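Local atomic coordinates of aminotransferase, class III (Thermomicrobium roseum, PDB entry 6IO1), a protein that probably transfers amino groups with the help of pyridoxal 5'-phosphate, as an (S)-enantioselective omega-transaminase of the class-III family. Residues Leu205-Glu214 with Ala245-Ile255. Sequence-based numbering, arbitrary orientation.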
loop_
_atom_site.group_PDB
_atom_site.type_symbol
_atom_site.label_atom_id
_atom_site.label_comp_id
_atom_site.label_asym_id
_atom_site.label_seq_id
_atom_site.Cartn_x
_atom_site.Cartn_y
_atom_site.Cartn_z
ATOM N N LEU B 205 10.621 31.865 7.645
ATOM C CA LEU B 205 10.030 30.539 7.795
ATOM C C LEU B 205 10.082 30.067 9.245
ATOM O O LEU B 205 9.115 29.484 9.754
ATOM C CB LEU B 205 10.738 29.546 6.874
ATOM C CG LEU B 205 10.652 29.868 5.380
ATOM C CD1 LEU B 205 11.774 29.186 4.614
ATOM C CD2 LEU B 205 9.294 29.479 4.814
ATOM N N VAL B 206 11.204 30.313 9.925
ATOM C CA VAL B 206 11.332 29.935 11.330
ATOM C C VAL B 206 10.320 30.693 12.178
ATOM O O VAL B 206 9.689 30.124 13.078
ATOM C CB VAL B 206 12.773 30.180 11.816
ATOM C CG1 VAL B 206 12.849 30.111 13.334
ATOM C CG2 VAL B 206 13.721 29.178 11.185
ATOM N N GLN B 207 10.150 31.989 11.902
ATOM C CA GLN B 207 9.176 32.783 12.644
ATOM C C GLN B 207 7.766 32.246 12.445
ATOM O O GLN B 207 6.991 32.131 13.407
ATOM C CB GLN B 207 9.269 34.241 12.195
ATOM C CG GLN B 207 8.381 35.214 12.941
ATOM C CD GLN B 207 8.749 36.653 12.638
ATOM O OE1 GLN B 207 9.429 37.311 13.426
ATOM N NE2 GLN B 207 8.314 37.144 11.483
ATOM N N GLU B 208 7.421 31.901 11.204
ATOM C CA GLU B 208 6.101 31.337 10.943
ATOM C C GLU B 208 5.903 30.021 11.685
ATOM O O GLU B 208 4.841 29.790 12.277
ATOM C CB GLU B 208 5.896 31.141 9.445
ATOM C CG GLU B 208 4.680 30.303 9.126
ATOM C CD GLU B 208 4.699 29.772 7.723
ATOM O OE1 GLU B 208 5.530 30.248 6.918
ATOM O OE2 GLU B 208 3.899 28.859 7.423
ATOM N N LEU B 209 6.913 29.146 11.669
ATOM C CA LEU B 209 6.793 27.864 12.360
ATOM C C LEU B 209 6.595 28.062 13.858
ATOM O O LEU B 209 5.725 27.431 14.472
ATOM C CB LEU B 209 8.028 27.003 12.091
ATOM C CG LEU B 209 8.150 25.721 12.921
ATOM C CD1 LEU B 209 6.937 24.824 12.717
ATOM C CD2 LEU B 209 9.433 24.979 12.582
ATOM N N GLU B 210 7.390 28.947 14.463
ATOM C CA GLU B 210 7.280 29.183 15.900
ATOM C C GLU B 210 5.910 29.742 16.264
ATOM O O GLU B 210 5.280 29.298 17.233
ATOM C CB GLU B 210 8.387 30.129 16.366
ATOM C CG GLU B 210 9.797 29.599 16.158
ATOM C CD GLU B 210 10.682 29.813 17.368
ATOM O OE1 GLU B 210 10.274 29.422 18.481
ATOM O OE2 GLU B 210 11.782 30.380 17.206
ATOM N N GLU B 211 5.432 30.729 15.502
ATOM C CA GLU B 211 4.138 31.329 15.815
ATOM C C GLU B 211 2.998 30.337 15.602
ATOM O O GLU B 211 2.024 30.331 16.367
ATOM C CB GLU B 211 3.959 32.612 15.006
ATOM C CG GLU B 211 4.961 33.669 15.450
ATOM C CD GLU B 211 4.619 35.073 15.003
ATOM O OE1 GLU B 211 3.899 35.768 15.743
ATOM O OE2 GLU B 211 5.105 35.491 13.932
ATOM N N THR B 212 3.093 29.486 14.573
ATOM C CA THR B 212 2.077 28.453 14.382
ATOM C C THR B 212 2.064 27.477 15.552
ATOM O O THR B 212 0.992 27.099 16.049
ATOM C CB THR B 212 2.315 27.714 13.067
ATOM O OG1 THR B 212 2.111 28.613 11.970
ATOM C CG2 THR B 212 1.353 26.540 12.937
ATOM N N ILE B 213 3.249 27.069 16.016
ATOM C CA ILE B 213 3.329 26.163 17.158
ATOM C C ILE B 213 2.710 26.806 18.390
ATOM O O ILE B 213 1.960 26.164 19.137
ATOM C CB ILE B 213 4.793 25.753 17.412
ATOM C CG1 ILE B 213 5.295 24.836 16.296
ATOM C CG2 ILE B 213 4.933 25.076 18.765
ATOM C CD1 ILE B 213 6.772 24.522 16.392
ATOM N N GLU B 214 3.003 28.088 18.617
ATOM C CA GLU B 214 2.419 28.789 19.756
ATOM C C GLU B 214 0.896 28.869 19.655
ATOM O O GLU B 214 0.197 28.688 20.657
ATOM C CB GLU B 214 3.035 30.181 19.892
ATOM C CG GLU B 214 4.449 30.162 20.458
ATOM C CD GLU B 214 4.563 29.320 21.717
ATOM O OE1 GLU B 214 4.116 29.783 22.787
ATOM O OE2 GLU B 214 5.095 28.192 21.635
ATOM N N ALA B 245 17.666 24.998 11.151
ATOM C CA ALA B 245 16.846 25.901 11.955
ATOM C C ALA B 245 15.483 25.290 12.267
ATOM O O ALA B 245 15.011 25.338 13.415
ATOM C CB ALA B 245 16.691 27.238 11.230
ATOM N N ILE B 246 14.825 24.724 11.251
ATOM C CA ILE B 246 13.509 24.123 11.463
ATOM C C ILE B 246 13.605 22.982 12.471
ATOM O O ILE B 246 12.790 22.874 13.401
ATOM C CB ILE B 246 12.915 23.648 10.124
ATOM C CG1 ILE B 246 12.622 24.842 9.212
ATOM C CG2 ILE B 246 11.654 22.833 10.355
ATOM C CD1 ILE B 246 11.703 25.876 9.823
ATOM N N ALA B 247 14.606 22.112 12.301
ATOM C CA ALA B 247 14.793 21.002 13.227
ATOM C C ALA B 247 15.087 21.499 14.636
ATOM O O ALA B 247 14.650 20.891 15.619
ATOM C CB ALA B 247 15.916 20.091 12.732
ATOM N N ALA B 248 15.842 22.595 14.756
ATOM C CA ALA B 248 16.122 23.156 16.074
ATOM C C ALA B 248 14.842 23.615 16.758
ATOM O O ALA B 248 14.651 23.373 17.954
ATOM C CB ALA B 248 17.113 24.312 15.955
ATOM N N VAL B 249 13.952 24.277 16.016
ATOM C CA VAL B 249 12.673 24.691 16.596
ATOM C C VAL B 249 11.876 23.469 17.051
ATOM O O VAL B 249 11.343 23.417 18.175
ATOM C CB VAL B 249 11.875 25.541 15.590
ATOM C CG1 VAL B 249 10.493 25.863 16.140
ATOM C CG2 VAL B 249 12.634 26.816 15.251
ATOM N N LEU B 250 11.805 22.454 16.184
ATOM C CA LEU B 250 11.049 21.248 16.511
ATOM C C LEU B 250 11.583 20.594 17.779
ATOM O O LEU B 250 10.813 20.197 18.661
ATOM C CB LEU B 250 11.091 20.268 15.338
ATOM C CG LEU B 250 10.407 20.722 14.048
ATOM C CD1 LEU B 250 10.608 19.691 12.950
ATOM C CD2 LEU B 250 8.927 20.980 14.286
ATOM N N ARG B 251 12.909 20.473 17.886
ATOM C CA ARG B 251 13.510 19.922 19.095
ATOM C C ARG B 251 13.246 20.808 20.304
ATOM O O ARG B 251 13.097 20.302 21.423
ATOM C CB ARG B 251 15.012 19.731 18.895
ATOM C CG ARG B 251 15.370 18.624 17.920
ATOM C CD ARG B 251 16.825 18.215 18.066
ATOM N NE ARG B 251 17.723 19.364 17.986
ATOM C CZ ARG B 251 18.150 19.901 16.848
ATOM N NH1 ARG B 251 17.755 19.400 15.686
ATOM N NH2 ARG B 251 18.967 20.944 16.872
ATOM N N LYS B 252 13.200 22.129 20.104
ATOM C CA LYS B 252 12.893 23.034 21.205
ATOM C C LYS B 252 11.532 22.719 21.804
ATOM O O LYS B 252 11.357 22.770 23.027
ATOM C CB LYS B 252 12.944 24.486 20.731
ATOM C CG LYS B 252 12.357 25.481 21.725
ATOM C CD LYS B 252 12.323 26.890 21.156
ATOM C CE LYS B 252 11.503 27.819 22.038
ATOM N NZ LYS B 252 11.457 29.206 21.498
ATOM N N TYR B 253 10.556 22.377 20.965
ATOM C CA TYR B 253 9.236 22.047 21.491
ATOM C C TYR B 253 9.018 20.551 21.698
ATOM O O TYR B 253 7.928 20.153 22.123
ATOM C CB TYR B 253 8.144 22.612 20.582
ATOM C CG TYR B 253 8.137 24.119 20.558
ATOM C CD1 TYR B 253 7.582 24.848 21.602
ATOM C CD2 TYR B 253 8.703 24.815 19.501
ATOM C CE1 TYR B 253 7.582 26.228 21.587
ATOM C CE2 TYR B 253 8.709 26.192 19.476
ATOM C CZ TYR B 253 8.148 26.895 20.520
ATOM O OH TYR B 253 8.153 28.271 20.495
ATOM N N GLY B 254 10.020 19.718 21.424
ATOM C CA GLY B 254 9.868 18.287 21.592
ATOM C C GLY B 254 9.078 17.607 20.499
ATOM O O GLY B 254 8.738 16.427 20.640
ATOM N N ILE B 255 8.775 18.321 19.417
ATOM C CA ILE B 255 7.983 17.769 18.326
ATOM C C ILE B 255 8.833 16.804 17.511
ATOM O O ILE B 255 9.977 17.112 17.148
ATOM C CB ILE B 255 7.426 18.908 17.458
ATOM C CG1 ILE B 255 6.446 19.756 18.271
ATOM C CG2 ILE B 255 6.761 18.364 16.211
ATOM C CD1 ILE B 255 6.143 21.101 17.655
#
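Lys-252 leaves its helix with CG opposite the backbone N (chi1 168°) and runs straight on to NZ, which meets Glu-210, whose own chain bends at chi2 and brings OE1 up against helix 242-253. Glu-210 OE1 accepts twice: Lys-252 NZ approaches on the syn lone pair and completes a salt bridge at 3.2 Å, while Tyr-253 OH donates from 3.1 Å, nearly in line with the C-O bond. Carboxylate and phenol ring stand steeply to each other, their planes 72° apart. Ile-213 CG2 rests on one face of the Tyr-253 ring, 3.7 Å from its centroid and almost on the normal, a CH-pi contact, and Lys-252 CG lies over the rim of the opposite face. Were Tyr-253 replaced by an alanine, Ile-213 CG2 would probably lose the ring face it rests on and Glu-210 OE1 one of its two donors across this contact.

Below this polar border the interface is aliphatic. Val-249 enters as a knob into a hole formed by Val-206, Leu-209, Glu-210 and Ile-213; its CG1 meets Leu-209 CD2 at 3.8 Å. Farther toward the N-terminal ends, Val-206 CG2 presses on Ala-245 CB at 3.5 Å, and beyond the Schellman motif at Gly-254, Ile-255 CD1 reaches Ile-213 CD1 at 3.7 Å. Leu-209 also touches Leu-184, Leu-250 touches Phe-224, and both Ile-213 and Ile-255 touch Ile-221, so the pair packs against the central sheet. Over these segments the axes come within 10.0 Å at a crossing angle of -19°, typical of neighbouring helices layered on a parallel alpha/beta sheet, here, as the class-III family implies, in the large domain of a fold-type I enzyme.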